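Local coordinates for WbbM protein (Klebsiella pneumoniae, PDB 6U4B) that is a bifunctional O-antigen polymerase, a trimeric protein that is thought to join sugars through glycosyltransferase activity and that binds magnesium, at residues Ile187-Val190 with Glu191-Pro195; Asp235-Glu238 with Asp239-Met243. All blocks are in the same frame, centred on the assembly; numbering follows the deposited sequence.

Interaction 1: Ile187-Val190 with Glu191-Pro195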
loop_
_atom_site.group_PDB
_atom_site.type_symbol
_atom_site.label_atom_id
_atom_site.label_comp_id
_atom_site.label_asym_id
_atom_site.label_seq_id
_atom_site.Cartn_x
_atom_site.Cartn_y
_atom_site.Cartn_z
ATOM N N ILE A 187 2.980 20.225 53.007
ATOM C CA ILE A 187 2.566 20.840 54.267
ATOM C C ILE A 187 2.299 22.327 54.073
ATOM O O ILE A 187 1.299 22.862 54.570
ATOM C CB ILE A 187 3.626 20.591 55.359
ATOM C CG1 ILE A 187 3.648 19.115 55.753
ATOM C CG2 ILE A 187 3.367 21.466 56.581
ATOM C CD1 ILE A 187 2.299 18.585 56.196
ATOM N N ALA A 188 3.179 23.016 53.341
ATOM C CA ALA A 188 2.988 24.442 53.104
ATOM C C ALA A 188 1.693 24.716 52.352
ATOM O O ALA A 188 1.042 25.740 52.588
ATOM C CB ALA A 188 4.181 25.012 52.336
ATOM N N ILE A 189 1.297 23.810 51.458
ATOM C CA ILE A 189 0.075 24.012 50.688
ATOM C C ILE A 189 -1.154 23.880 51.579
ATOM O O ILE A 189 -2.095 24.677 51.480
ATOM C CB ILE A 189 0.034 23.029 49.504
ATOM C CG1 ILE A 189 1.157 23.354 48.520
ATOM C CG2 ILE A 189 -1.320 23.070 48.814
ATOM C CD1 ILE A 189 1.339 22.317 47.449
ATOM N N VAL A 190 -1.168 22.878 52.462
ATOM C CA VAL A 190 -2.270 22.742 53.412
ATOM C C VAL A 190 -2.362 23.978 54.295
ATOM O O VAL A 190 -3.458 24.472 54.583
ATOM C CB VAL A 190 -2.098 21.465 54.253
ATOM C CG1 VAL A 190 -3.305 21.265 55.164
ATOM C CG2 VAL A 190 -1.891 20.257 53.356
ATOM N N GLU A 191 -1.212 24.501 54.729
ATOM C CA GLU A 191 -1.202 25.696 55.567
ATOM C C GLU A 191 -1.788 26.896 54.832
ATOM O O GLU A 191 -2.603 27.637 55.392
ATOM C CB GLU A 191 0.223 26.000 56.031
ATOM C CG GLU A 191 0.811 24.979 56.987
ATOM C CD GLU A 191 0.398 25.225 58.419
ATOM O OE1 GLU A 191 -0.429 26.132 58.652
ATOM O OE2 GLU A 191 0.903 24.518 59.314
ATOM N N LYS A 192 -1.387 27.101 53.577
ATOM C CA LYS A 192 -1.877 28.250 52.821
ATOM C C LYS A 192 -3.346 28.089 52.453
ATOM O O LYS A 192 -4.156 28.992 52.685
ATOM C CB LYS A 192 -1.036 28.453 51.562
ATOM C CG LYS A 192 -1.614 29.493 50.616
ATOM C CD LYS A 192 -0.988 29.428 49.233
ATOM C CE LYS A 192 0.456 29.899 49.248
ATOM N NZ LYS A 192 1.035 29.907 47.873
ATOM N N LEU A 193 -3.708 26.945 51.874
ATOM C CA LEU A 193 -5.072 26.746 51.399
ATOM C C LEU A 193 -6.059 26.532 52.536
ATOM O O LEU A 193 -7.208 26.977 52.440
ATOM C CB LEU A 193 -5.123 25.562 50.428
ATOM C CG LEU A 193 -4.347 25.752 49.118
ATOM C CD1 LEU A 193 -4.586 24.585 48.174
ATOM C CD2 LEU A 193 -4.730 27.070 48.460
ATOM N N TYR A 194 -5.633 25.877 53.616
ATOM C CA TYR A 194 -6.508 25.539 54.736
ATOM C C TYR A 194 -5.817 25.916 56.041
ATOM O O TYR A 194 -5.262 25.054 56.737
ATOM C CB TYR A 194 -6.879 24.056 54.708
ATOM C CG TYR A 194 -7.488 23.608 53.399
ATOM C CD1 TYR A 194 -8.828 23.838 53.122
ATOM C CD2 TYR A 194 -6.723 22.953 52.442
ATOM C CE1 TYR A 194 -9.392 23.430 51.927
ATOM C CE2 TYR A 194 -7.278 22.539 51.243
ATOM C CZ TYR A 194 -8.612 22.780 50.992
ATOM O OH TYR A 194 -9.170 22.373 49.803
ATOM N N PRO A 195 -5.833 27.201 56.402
ATOM C CA PRO A 195 -5.168 27.620 57.649
ATOM C C PRO A 195 -5.699 26.926 58.892
ATOM O O PRO A 195 -4.956 26.781 59.872
ATOM C CB PRO A 195 -5.437 29.132 57.694
ATOM C CG PRO A 195 -5.674 29.519 56.273
ATOM C CD PRO A 195 -6.365 28.346 55.642
#
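Ile189 turns CG1 beside its backbone N (chi1 -66°), which leaves CG2 on the far side from N, reaching toward Leu193; with CG of Leu193 swung beside its own N, the two side chains run alongside each other, heading in the same direction, one turn apart on a helix. The touch is made by Ile189 CG2 and Leu193 CD1, 3.7 Å apart. Leu193 also rests on the backbone behind the isoleucine: its CB is 3.3 Å from Ile189 O, the same oxygen that accepts Leu193 N in a 2.8 Å hydrogen bond, nearly straight at 169°. An isoleucine and a leucine four residues apart thus meet on one face of the helix.

Two further i to i+4 bonds run beside this one, Glu191 N to Ile187 O at 3.0 Å and Lys192 N to Ala188 O, also at 3.0 Å. The methylene CG of Glu191 sits 3.2 Å from Ile187 O, while its carboxylate leads away from the turn; Glu191 is partly exposed and Lys192 exposed, places where charged ends can reach water.

The helix closes at Tyr194, the first residue to leave helical backbone angles. Its N still donates to Val190 O at 2.8 Å, but the bond is bent (143°), as suits a last turn that is opening. Val190 O lies near the plane of the tyrosine ring, at its edge. Pro195, whose ring N carries no hydrogen, follows and cannot extend the i to i+4 series.

Helix 180-193 packs by its buried side against several neighbours in the DUF4422 region. Val190 meets Ile201 of helix 198-206 and Leu261 of helix 253-272, whereas Tyr194 meets the ring of Trp229 and hydrogen-bonds through OH to Ser232, both on helix 220-240.

Interaction 2: Asp235-Glu238 with Asp239-Met243; sequences DNLE and DAISM
The C-terminal end of helix 220-240, where the last turn unwinds into an extended segment, is built around the carbonyl of Leu237. Its oxygen receives two backbone N-H groups: Ala240 N at 3.0 Å, and Ile241 N in a weak bond at 3.2 Å. The first donor stands above the carbonyl plane, 70° out of it, so the i to i+3 bond of the tightening turn comes over the face of the C=O group. Asp239 N adds another i to i+3 bond, weak and bent (131°), to Asn236 O.

Ile241 folds back over the same carbonyl. Its CG1 lies between the backbone N and the carbonyl carbon (chi1 64°), which brings that methylene to 3.3 Å from Leu237 O and CG2 to 3.8 Å from Leu237 CD1. The two aliphatic side chains cross obliquely, Ile241 CD1 also reaching Leu237 CG at 4.0 Å. Both are buried, and both lean on helix 180-193, Leu237 on Ala186 and Ile241 on Ala185, where small alanines admit the larger residues, so the apolar face of helix 220-240 carries on into the chain beyond.

Away from this apolar pair, the chain carries acidic residues. Glu238 is buried with its chain extended beyond CG, and OE1 is held by Lys75 in a salt bridge and by Tyr79 in a hydrogen bond, which would favour a charged carboxylate. Asp239 is exposed and packs on Ala544 of the second subunit. Farther along, the apolar Met243 lies against Phe543 of that same subunit.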
loop_
_atom_site.group_PDB
_atom_site.type_symbol
_atom_site.label_atom_id
_atom_site.label_comp_id
_atom_site.label_asym_id
_atom_site.label_seq_id
_atom_site.Cartn_x
_atom_site.Cartn_y
_atom_site.Cartn_z
ATOM N N ASP A 235 -3.362 18.837 43.491
ATOM C CA ASP A 235 -3.256 19.680 42.303
ATOM C C ASP A 235 -2.171 20.735 42.478
ATOM O O ASP A 235 -1.317 20.918 41.602
ATOM C CB ASP A 235 -4.595 20.354 41.997
ATOM C CG ASP A 235 -5.639 19.386 41.487
ATOM O OD1 ASP A 235 -6.840 19.639 41.720
ATOM O OD2 ASP A 235 -5.261 18.366 40.870
ATOM N N ASN A 236 -2.191 21.444 43.608
ATOM C CA ASN A 236 -1.157 22.437 43.868
ATOM C C ASN A 236 0.199 21.785 44.092
ATOM O O ASN A 236 1.232 22.375 43.754
ATOM C CB ASN A 236 -1.537 23.299 45.073
ATOM C CG ASN A 236 -2.657 24.275 44.766
ATOM O OD1 ASN A 236 -3.589 23.956 44.029
ATOM N ND2 ASN A 236 -2.565 25.477 45.324
ATOM N N LEU A 237 0.217 20.571 44.653
ATOM C CA LEU A 237 1.483 19.886 44.891
ATOM C C LEU A 237 2.222 19.623 43.586
ATOM O O LEU A 237 3.458 19.678 43.541
ATOM C CB LEU A 237 1.238 18.580 45.642
ATOM C CG LEU A 237 2.502 17.831 46.069
ATOM C CD1 LEU A 237 3.329 18.685 47.021
ATOM C CD2 LEU A 237 2.153 16.494 46.703
ATOM N N GLU A 238 1.482 19.335 42.511
ATOM C CA GLU A 238 2.118 19.096 41.219
ATOM C C GLU A 238 2.901 20.314 40.743
ATOM O O GLU A 238 3.925 20.167 40.068
ATOM C CB GLU A 238 1.070 18.708 40.176
ATOM C CG GLU A 238 0.338 17.409 40.460
ATOM C CD GLU A 238 -0.314 16.834 39.214
ATOM O OE1 GLU A 238 -0.862 15.716 39.286
ATOM O OE2 GLU A 238 -0.272 17.500 38.158
ATOM N N ASP A 239 2.438 21.519 41.080
ATOM C CA ASP A 239 3.139 22.733 40.681
ATOM C C ASP A 239 4.316 23.060 41.590
ATOM O O ASP A 239 5.195 23.828 41.186
ATOM C CB ASP A 239 2.174 23.921 40.663
ATOM C CG ASP A 239 1.135 23.817 39.562
ATOM O OD1 ASP A 239 1.497 23.426 38.433
ATOM O OD2 ASP A 239 -0.045 24.128 39.825
ATOM N N ALA A 240 4.356 22.490 42.796
ATOM C CA ALA A 240 5.312 22.899 43.815
ATOM C C ALA A 240 6.528 21.990 43.921
ATOM O O ALA A 240 7.512 22.378 44.560
ATOM C CB ALA A 240 4.623 22.976 45.184
ATOM N N ILE A 241 6.493 20.794 43.329
ATOM C CA ILE A 241 7.610 19.864 43.421
ATOM C C ILE A 241 8.065 19.474 42.023
ATOM O O ILE A 241 7.339 19.617 41.037
ATOM C CB ILE A 241 7.270 18.595 44.236
ATOM C CG1 ILE A 241 6.178 17.779 43.545
ATOM C CG2 ILE A 241 6.865 18.957 45.654
ATOM C CD1 ILE A 241 5.855 16.481 44.261
ATOM N N SER A 242 9.296 18.970 41.959
ATOM C CA SER A 242 9.854 18.426 40.730
ATOM C C SER A 242 10.750 17.257 41.097
ATOM O O SER A 242 11.627 17.393 41.953
ATOM C CB SER A 242 10.647 19.486 39.956
ATOM O OG SER A 242 11.877 19.766 40.598
ATOM N N MET A 243 10.524 16.119 40.450
ATOM C CA MET A 243 11.323 14.936 40.727
ATOM C C MET A 243 12.757 15.127 40.246
ATOM O O MET A 243 13.031 15.903 39.328
ATOM C CB MET A 243 10.704 13.716 40.056
ATOM C CG MET A 243 9.280 13.463 40.475
ATOM S SD MET A 243 8.553 12.098 39.563
ATOM C CE MET A 243 7.317 11.560 40.730
#

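Followed from the N terminus, the chain reaches interaction 1 at the end of helix 180-193, then passes through helix 198-206 and the strands 209-210 and 216-219 before helix 220-240 brings it to interaction 2. Each contact is local, spanning the last turns of one helix and closing no long loop, and the two stand in series, neither nested nor crossed. In space they nonetheless meet, the centres of interaction 1 and interaction 2 lying about 14 Å apart. Ile189 CD1 packs on the backbone of Asn236 and Leu237 and on the methyl of Ala240, joining the two helix ends. Helix 253-272 touches both contacts; the second subunit reaches 235-243 but does not touch 187-195.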